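Local coordinates for inclusion membrane protein A (Chlamydia trachomatis, PDB 6E7E) that probably mediates the homotypic fusion of chlamydial inclusions in a SNARE-like manner, this chain being its soluble helical domain, at residues A[34-39]-A[45-50]; A[51-56]-A[129-134]; A[71-74]-A[80-83]. The protein carries 2 engineered substitutions. All blocks are in the same frame, centred on the assembly; numbering follows the deposited sequence.

Interaction 1. Residues A[34-39]-A[45-50]; sequences HLSKEF and DLSAVS
Ser36 and Ser47 bring the end of helix 4-38 and the start of helix 44-57 very close, their CA atoms 4.1 Å apart, with the two short axes running nearly antiparallel at 154° and approaching to 7.8 Å. Small side chains permit this, and the two serines trade bonds. Ser47 OG donates to Ser36 O at 2.7 Å, and Ser36 OG returns a bond to Ser47 O at 2.9 Å. Both hydroxyls stand anti to their own backbone N (chi1 near 180°), a setting that carries each one across to the facing carbonyl, which it meets tilted out of the carbonyl plane. One turn on, Ser50 sets its CB 3.6 Å from Ser36 CB, while its OG turns back to Leu46 O of its own helix. The interface becomes greasy beside the serines: Leu46 lays CD2 over one face of the Phe39 ring, a CH-pi contact 3.8 Å from the centroid, and its other methyl, CD1, meets Leu35 CD2. Phe39 also packs on Ala118 and Leu46 on Val114, both of helix 110-119. Two helices joined by a short connection and packed antiparallel form a helical hairpin, here with serines at the close approach and an apolar flank.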
loop_
_atom_site.group_PDB
_atom_site.type_symbol
_atom_site.label_atom_id
_atom_site.label_comp_id
_atom_site.label_asym_id
_atom_site.label_seq_id
_atom_site.Cartn_x
_atom_site.Cartn_y
_atom_site.Cartn_z
ATOM N N HIS A 34 -11.962 -1.358 15.332
ATOM C CA HIS A 34 -13.041 -0.851 16.208
ATOM C C HIS A 34 -14.399 -1.341 15.707
ATOM O O HIS A 34 -15.181 -1.865 16.480
ATOM C CB HIS A 34 -13.015 0.671 16.268
ATOM C CG HIS A 34 -12.079 1.258 17.268
ATOM N ND1 HIS A 34 -10.738 1.582 17.116
ATOM C CD2 HIS A 34 -12.399 1.639 18.520
ATOM C CE1 HIS A 34 -10.328 2.146 18.250
ATOM N NE2 HIS A 34 -11.313 2.159 19.112
ATOM N N LEU A 35 -14.687 -1.123 14.435
ATOM C CA LEU A 35 -16.006 -1.448 13.866
ATOM C C LEU A 35 -16.274 -2.943 14.023
ATOM O O LEU A 35 -17.399 -3.343 14.324
ATOM C CB LEU A 35 -16.073 -0.997 12.408
ATOM C CG LEU A 35 -17.472 -0.837 11.832
ATOM C CD1 LEU A 35 -18.149 0.385 12.417
ATOM C CD2 LEU A 35 -17.380 -0.715 10.310
ATOM N N SER A 36 -15.264 -3.755 13.783
ATOM C CA SER A 36 -15.397 -5.211 13.870
ATOM C C SER A 36 -15.877 -5.608 15.273
ATOM O O SER A 36 -16.767 -6.442 15.403
ATOM C CB SER A 36 -14.129 -5.901 13.461
ATOM O OG SER A 36 -14.306 -7.277 13.541
ATOM N N LYS A 37 -15.296 -5.012 16.295
ATOM C CA LYS A 37 -15.645 -5.369 17.682
ATOM C C LYS A 37 -16.989 -4.759 18.057
ATOM O O LYS A 37 -17.782 -5.421 18.717
ATOM C CB LYS A 37 -14.563 -4.875 18.628
ATOM C CG LYS A 37 -13.210 -5.493 18.374
ATOM C CD LYS A 37 -13.222 -6.996 18.307
ATOM C CE LYS A 37 -11.847 -7.597 18.167
ATOM N NZ LYS A 37 -11.904 -9.004 17.730
ATOM N N GLU A 38 -17.250 -3.541 17.636
ATOM C CA GLU A 38 -18.518 -2.854 17.951
ATOM C C GLU A 38 -19.700 -3.670 17.429
ATOM O O GLU A 38 -20.735 -3.670 18.073
ATOM C CB GLU A 38 -18.533 -1.479 17.298
ATOM C CG GLU A 38 -17.663 -0.440 17.955
ATOM C CD GLU A 38 -17.512 0.784 17.073
ATOM O OE1 GLU A 38 -18.501 1.076 16.325
ATOM O OE2 GLU A 38 -16.438 1.448 17.151
ATOM N N PHE A 39 -19.548 -4.287 16.265
ATOM C CA PHE A 39 -20.645 -4.951 15.537
ATOM C C PHE A 39 -20.608 -6.468 15.650
ATOM O O PHE A 39 -21.458 -7.139 15.077
ATOM C CB PHE A 39 -20.716 -4.463 14.097
ATOM C CG PHE A 39 -21.346 -3.103 13.999
ATOM C CD1 PHE A 39 -20.604 -1.941 14.148
ATOM C CD2 PHE A 39 -22.712 -2.991 13.807
ATOM C CE1 PHE A 39 -21.214 -0.700 14.139
ATOM C CE2 PHE A 39 -23.310 -1.747 13.783
ATOM C CZ PHE A 39 -22.566 -0.607 13.952
ATOM N N ASP A 45 -21.788 -10.251 9.527
ATOM C CA ASP A 45 -21.192 -10.066 8.188
ATOM C C ASP A 45 -20.378 -8.770 8.192
ATOM O O ASP A 45 -19.240 -8.753 7.702
ATOM C CB ASP A 45 -22.252 -10.052 7.096
ATOM C CG ASP A 45 -21.734 -10.537 5.745
ATOM O OD1 ASP A 45 -20.642 -11.133 5.712
ATOM O OD2 ASP A 45 -22.403 -10.283 4.739
ATOM N N LEU A 46 -20.905 -7.694 8.762
ATOM C CA LEU A 46 -20.139 -6.439 8.861
ATOM C C LEU A 46 -18.893 -6.678 9.709
ATOM O O LEU A 46 -17.826 -6.169 9.392
ATOM C CB LEU A 46 -20.998 -5.336 9.463
ATOM C CG LEU A 46 -20.264 -4.031 9.716
ATOM C CD1 LEU A 46 -19.699 -3.424 8.429
ATOM C CD2 LEU A 46 -21.175 -3.058 10.419
ATOM N N SER A 47 -19.035 -7.407 10.798
ATOM C CA SER A 47 -17.897 -7.624 11.698
ATOM C C SER A 47 -16.796 -8.389 10.951
ATOM O O SER A 47 -15.591 -8.079 11.116
ATOM C CB SER A 47 -18.359 -8.323 12.950
ATOM O OG SER A 47 -17.290 -8.566 13.835
ATOM N N ALA A 48 -17.157 -9.400 10.169
ATOM C CA ALA A 48 -16.171 -10.233 9.444
ATOM C C ALA A 48 -15.472 -9.391 8.372
ATOM O O ALA A 48 -14.236 -9.468 8.242
ATOM C CB ALA A 48 -16.853 -11.439 8.861
ATOM N N VAL A 49 -16.217 -8.610 7.587
ATOM C CA VAL A 49 -15.560 -7.811 6.530
ATOM C C VAL A 49 -14.639 -6.775 7.185
ATOM O O VAL A 49 -13.569 -6.480 6.651
ATOM C CB VAL A 49 -16.565 -7.158 5.550
ATOM C CG1 VAL A 49 -17.441 -6.052 6.097
ATOM C CG2 VAL A 49 -15.802 -6.571 4.369
ATOM N N SER A 50 -15.048 -6.227 8.319
ATOM C CA SER A 50 -14.221 -5.247 9.033
ATOM C C SER A 50 -12.921 -5.908 9.505
ATOM O O SER A 50 -11.845 -5.301 9.382
ATOM C CB SER A 50 -15.020 -4.656 10.165
ATOM O OG SER A 50 -16.143 -3.914 9.701
#

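Interaction 2. Residues A[51-56]-A[129-134]; sequences QDFYSC and EELKTI
Within the helical bundle of this soluble domain, the ring of Phe53 on helix 44-57 reaches across to Leu131 and Ile134 on helix 125-165; between 51-56 and 129-134 the closest CA atoms, those of Phe53 and Leu131, are 8.9 Å apart. The aromatic side chain spans that gap alone among the residues of 51-56. Its CG lies anti to the carbonyl carbon (chi1 -83°), and the ring arrives with its outer rim first. At that rim CZ comes to 3.3 Å from Leu131 O, near the ring plane, while the neighbouring CE2 touches the methyl Leu131 CD2 at 3.9 Å. On the other flank of CZ, Ile134 offers its branch methyl CG2 at 4.1 Å, also near the plane of the ring. The Leu131 and Phe53 side chains cross at about a right angle; the ring edge goes to Leu131 O and Ile134 CG2, whereas Leu131 CD2 sits off the plane beside CE2. Phe32 of helix 4-38 stacks with Phe53, and Leu107 of helix 87-107 packs against both Phe53 and Leu131. Alongside, Asp52 makes a salt bridge to Arg135. The contact between the two segments is thus carried by dispersion, with a modest electrostatic term likely where the slightly positive ring edge faces the carbonyl oxygen; the charged pair at Asp52 lies beside this buried apolar patch.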
loop_
_atom_site.group_PDB
_atom_site.type_symbol
_atom_site.label_atom_id
_atom_site.label_comp_id
_atom_site.label_asym_id
_atom_site.label_seq_id
_atom_site.Cartn_x
_atom_site.Cartn_y
_atom_site.Cartn_z
ATOM N N GLN A 51 -13.004 -7.109 10.051
ATOM C CA GLN A 51 -11.778 -7.847 10.433
ATOM C C GLN A 51 -10.910 -8.115 9.194
ATOM O O GLN A 51 -9.682 -8.041 9.301
ATOM C CB GLN A 51 -12.151 -9.129 11.159
ATOM C CG GLN A 51 -10.961 -10.045 11.453
ATOM C CD GLN A 51 -9.879 -9.466 12.336
ATOM O OE1 GLN A 51 -10.160 -8.729 13.280
ATOM N NE2 GLN A 51 -8.630 -9.809 12.049
ATOM N N ASP A 52 -11.528 -8.340 8.041
ATOM C CA ASP A 52 -10.760 -8.525 6.788
ATOM C C ASP A 52 -9.981 -7.262 6.430
ATOM O O ASP A 52 -8.828 -7.367 5.958
ATOM C CB ASP A 52 -11.676 -8.876 5.614
ATOM C CG ASP A 52 -12.349 -10.216 5.656
ATOM O OD1 ASP A 52 -11.867 -11.087 6.399
ATOM O OD2 ASP A 52 -13.334 -10.356 4.918
ATOM N N PHE A 53 -10.554 -6.083 6.600
ATOM C CA PHE A 53 -9.769 -4.855 6.359
ATOM C C PHE A 53 -8.603 -4.787 7.334
ATOM O O PHE A 53 -7.490 -4.418 6.950
ATOM C CB PHE A 53 -10.625 -3.614 6.498
ATOM C CG PHE A 53 -11.407 -3.291 5.264
ATOM C CD1 PHE A 53 -10.774 -2.710 4.202
ATOM C CD2 PHE A 53 -12.744 -3.587 5.144
ATOM C CE1 PHE A 53 -11.453 -2.405 3.045
ATOM C CE2 PHE A 53 -13.418 -3.270 3.985
ATOM C CZ PHE A 53 -12.781 -2.659 2.941
ATOM N N TYR A 54 -8.839 -5.127 8.590
ATOM C CA TYR A 54 -7.763 -5.086 9.595
ATOM C C TYR A 54 -6.612 -5.981 9.124
ATOM O O TYR A 54 -5.445 -5.591 9.117
ATOM C CB TYR A 54 -8.251 -5.488 10.981
ATOM C CG TYR A 54 -7.145 -5.272 11.993
ATOM C CD1 TYR A 54 -6.826 -3.981 12.411
ATOM C CD2 TYR A 54 -6.349 -6.297 12.438
ATOM C CE1 TYR A 54 -5.769 -3.720 13.265
ATOM C CE2 TYR A 54 -5.303 -6.065 13.310
ATOM C CZ TYR A 54 -5.007 -4.776 13.716
ATOM O OH TYR A 54 -3.959 -4.557 14.557
ATOM N N SER A 55 -6.953 -7.192 8.726
ATOM C CA SER A 55 -5.970 -8.228 8.354
ATOM C C SER A 55 -5.250 -7.854 7.056
ATOM O O SER A 55 -4.011 -7.998 6.976
ATOM C CB SER A 55 -6.669 -9.562 8.242
ATOM O OG SER A 55 -7.108 -10.009 9.514
ATOM N N CYS A 56 -5.966 -7.400 6.033
ATOM C CA CYS A 56 -5.324 -7.214 4.719
ATOM C C CYS A 56 -4.424 -5.971 4.755
ATOM O O CYS A 56 -3.495 -5.878 3.931
ATOM C CB CYS A 56 -6.330 -7.221 3.581
ATOM S SG CYS A 56 -7.178 -5.663 3.346
ATOM N N GLU A 129 -22.013 -4.639 1.293
ATOM C CA GLU A 129 -21.637 -5.043 -0.076
ATOM C C GLU A 129 -20.564 -4.095 -0.619
ATOM O O GLU A 129 -19.619 -4.567 -1.262
ATOM C CB GLU A 129 -22.884 -5.038 -0.950
ATOM C CG GLU A 129 -22.582 -5.259 -2.405
ATOM C CD GLU A 129 -21.868 -6.556 -2.667
ATOM O OE1 GLU A 129 -21.901 -7.458 -1.788
ATOM O OE2 GLU A 129 -21.279 -6.652 -3.744
ATOM N N GLU A 130 -20.696 -2.801 -0.359
ATOM C CA GLU A 130 -19.681 -1.844 -0.814
ATOM C C GLU A 130 -18.349 -2.155 -0.137
ATOM O O GLU A 130 -17.292 -2.112 -0.803
ATOM C CB GLU A 130 -20.136 -0.429 -0.520
ATOM C CG GLU A 130 -19.170 0.589 -1.051
ATOM C CD GLU A 130 -19.624 2.027 -0.930
ATOM O OE1 GLU A 130 -20.588 2.274 -0.191
ATOM O OE2 GLU A 130 -19.022 2.894 -1.593
ATOM N N LEU A 131 -18.366 -2.448 1.140
ATOM C CA LEU A 131 -17.141 -2.753 1.882
ATOM C C LEU A 131 -16.477 -3.999 1.310
ATOM O O LEU A 131 -15.247 -4.020 1.156
ATOM C CB LEU A 131 -17.431 -2.905 3.368
ATOM C CG LEU A 131 -17.676 -1.591 4.087
ATOM C CD1 LEU A 131 -18.246 -1.877 5.473
ATOM C CD2 LEU A 131 -16.401 -0.782 4.192
ATOM N N LYS A 132 -17.243 -5.033 1.012
ATOM C CA LYS A 132 -16.649 -6.249 0.450
ATOM C C LYS A 132 -16.012 -5.947 -0.904
ATOM O O LYS A 132 -14.933 -6.493 -1.228
ATOM C CB LYS A 132 -17.686 -7.339 0.270
ATOM C CG LYS A 132 -18.185 -7.960 1.556
ATOM C CD LYS A 132 -19.299 -8.919 1.297
ATOM C CE LYS A 132 -19.876 -9.515 2.560
ATOM N NZ LYS A 132 -21.158 -10.207 2.277
ATOM N N THR A 133 -16.643 -5.083 -1.690
ATOM C CA THR A 133 -16.120 -4.744 -3.031
ATOM C C THR A 133 -14.807 -3.972 -2.884
ATOM O O THR A 133 -13.836 -4.259 -3.632
ATOM C CB THR A 133 -17.207 -3.981 -3.792
ATOM O OG1 THR A 133 -18.395 -4.774 -3.867
ATOM C CG2 THR A 133 -16.767 -3.599 -5.183
ATOM N N ILE A 134 -14.755 -3.001 -2.005
ATOM C CA ILE A 134 -13.507 -2.243 -1.775
ATOM C C ILE A 134 -12.432 -3.162 -1.206
ATOM O O ILE A 134 -11.273 -3.071 -1.623
ATOM C CB ILE A 134 -13.757 -1.032 -0.867
ATOM C CG1 ILE A 134 -14.691 -0.049 -1.565
ATOM C CG2 ILE A 134 -12.434 -0.395 -0.478
ATOM C CD1 ILE A 134 -15.259 0.967 -0.627
#

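Interaction 3. Residues A[71-74]-A[80-83]; sequences LDEY and EMRK
Glu73 meets Met81, and Tyr74 meets Arg82, in two side-by-side pairs that join the C-terminal part of helix 65-73 and the residue after it to a short, weakly bonded helical turn at 79-82. In the first pair the Met81 methyl CE comes to 3.7 Å from Glu73 OE1, and nearer the backbones Glu73 CB lies 4.1 Å from Met81 CG. The methionine is bent at both chi2 and chi3, and this fold of the chain turns its methyl toward the carboxylate. In the second pair Arg82 touches with its aliphatic part: CD sits 3.8 Å from Tyr74 CE1, approaching the ring obliquely. The guanidinium plane is turned 68° from the ring, far from a parallel stack, and the arginine chain bends at chi3 (-60°), about the CG-CD bond, so that NE and the guanidinium turn off from the touching CD.

The polar ends are held from outside the pairs. Glu73 OE2 forms a salt bridge with Arg160 of helix 125-165, leaving OE1 as the oxygen beside the methyl, and Arg82 NH1 bonds to Ser77 OG in the connecting loop. That same Ser77 hydroxyl bonds to Tyr74 O, tying the loop to both partners of the second pair. Tyr8 of helix 4-38 stacks on the Tyr74 ring, while Met81 rests against Gln159 and Arg160. Two short helical segments with five residues between them make a tight interhelical connection, seated against helices 4-38 and 125-165 of the bundle.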
loop_
_atom_site.group_PDB
_atom_site.type_symbol
_atom_site.label_atom_id
_atom_site.label_comp_id
_atom_site.label_asym_id
_atom_site.label_seq_id
_atom_site.Cartn_x
_atom_site.Cartn_y
_atom_site.Cartn_z
ATOM N N LEU A 71 14.953 4.130 -3.638
ATOM C CA LEU A 71 15.104 5.595 -3.512
ATOM C C LEU A 71 16.349 5.850 -2.654
ATOM O O LEU A 71 17.153 6.736 -2.970
ATOM C CB LEU A 71 13.834 6.196 -2.905
ATOM C CG LEU A 71 13.850 7.704 -2.797
ATOM C CD1 LEU A 71 13.759 8.311 -4.190
ATOM C CD2 LEU A 71 12.718 8.159 -1.901
ATOM N N ASP A 72 16.481 5.115 -1.546
ATOM C CA ASP A 72 17.576 5.329 -0.569
ATOM C C ASP A 72 18.931 4.962 -1.201
ATOM O O ASP A 72 19.963 5.443 -0.701
ATOM C CB ASP A 72 17.361 4.531 0.719
ATOM C CG ASP A 72 16.226 5.030 1.604
ATOM O OD1 ASP A 72 15.776 6.178 1.413
ATOM O OD2 ASP A 72 15.811 4.266 2.496
ATOM N N GLU A 73 18.969 4.134 -2.251
ATOM C CA GLU A 73 20.242 3.720 -2.894
ATOM C C GLU A 73 20.768 4.802 -3.835
ATOM O O GLU A 73 21.933 4.720 -4.188
ATOM C CB GLU A 73 20.071 2.403 -3.661
ATOM C CG GLU A 73 19.864 1.219 -2.745
ATOM C CD GLU A 73 21.006 0.970 -1.781
ATOM O OE1 GLU A 73 22.148 1.118 -2.196
ATOM O OE2 GLU A 73 20.743 0.643 -0.610
ATOM N N TYR A 74 19.991 5.778 -4.261
ATOM C CA TYR A 74 20.441 6.657 -5.368
ATOM C C TYR A 74 21.639 7.532 -4.983
ATOM O O TYR A 74 22.548 7.627 -5.797
ATOM C CB TYR A 74 19.314 7.576 -5.827
ATOM C CG TYR A 74 19.709 8.440 -6.996
ATOM C CD1 TYR A 74 19.704 7.947 -8.285
ATOM C CD2 TYR A 74 20.048 9.774 -6.821
ATOM C CE1 TYR A 74 20.072 8.737 -9.365
ATOM C CE2 TYR A 74 20.422 10.570 -7.890
ATOM C CZ TYR A 74 20.439 10.056 -9.172
ATOM O OH TYR A 74 20.805 10.827 -10.256
ATOM N N GLU A 80 25.846 0.436 -11.911
ATOM C CA GLU A 80 25.144 -0.863 -11.955
ATOM C C GLU A 80 23.859 -0.812 -11.112
ATOM O O GLU A 80 22.816 -1.322 -11.536
ATOM C CB GLU A 80 26.066 -1.954 -11.435
ATOM C CG GLU A 80 25.485 -3.319 -11.652
ATOM C CD GLU A 80 25.375 -3.769 -13.100
ATOM O OE1 GLU A 80 26.029 -3.147 -13.976
ATOM O OE2 GLU A 80 24.609 -4.711 -13.348
ATOM N N MET A 81 23.962 -0.260 -9.920
ATOM C CA MET A 81 22.777 -0.136 -9.060
ATOM C C MET A 81 21.710 0.707 -9.762
ATOM O O MET A 81 20.519 0.402 -9.636
ATOM C CB MET A 81 23.188 0.485 -7.730
ATOM C CG MET A 81 22.058 0.570 -6.749
ATOM S SD MET A 81 21.498 -1.017 -6.076
ATOM C CE MET A 81 22.794 -1.288 -4.865
ATOM N N ARG A 82 22.122 1.756 -10.453
ATOM C CA ARG A 82 21.136 2.645 -11.091
ATOM C C ARG A 82 20.400 1.959 -12.243
ATOM O O ARG A 82 19.337 2.469 -12.632
ATOM C CB ARG A 82 21.794 3.947 -11.547
ATOM C CG ARG A 82 22.175 4.854 -10.383
ATOM C CD ARG A 82 22.555 6.229 -10.831
ATOM N NE ARG A 82 23.689 6.264 -11.723
ATOM C CZ ARG A 82 24.958 6.374 -11.344
ATOM N NH1 ARG A 82 25.293 6.466 -10.065
ATOM N NH2 ARG A 82 25.885 6.488 -12.267
ATOM N N LYS A 83 20.838 0.800 -12.720
ATOM C CA LYS A 83 20.015 0.047 -13.691
ATOM C C LYS A 83 18.671 -0.357 -13.074
ATOM O O LYS A 83 17.751 -0.648 -13.821
ATOM C CB LYS A 83 20.778 -1.155 -14.220
ATOM C CG LYS A 83 22.030 -0.767 -14.978
ATOM C CD LYS A 83 22.792 -1.930 -15.519
ATOM C CE LYS A 83 24.114 -1.507 -16.128
ATOM N NZ LYS A 83 24.888 -2.670 -16.622
#

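Interactions 1 and 2 are neighbours along helix 44-57, with centres 10 Å apart, and they touch directly. Asp45 OD2 forms a 2.8 Å salt bridge with Lys132 NZ, Leu46 CD1 packs 3.6 Å from Leu131 CD1, and Val49 lies against the Lys132 chain; Leu131 thus meets both the hairpin of interaction 1 and Phe53, while Lys132, beside it, reaches back to Asp45 and Val49. Interaction 3 lies on the opposite side of the chain's centre, its own centre about 43 Å from that of interaction 1 and 36 Å from that of interaction 2. In sequence it is nested inside the loop closed by interaction 2, and helix 125-165 reaches both regions.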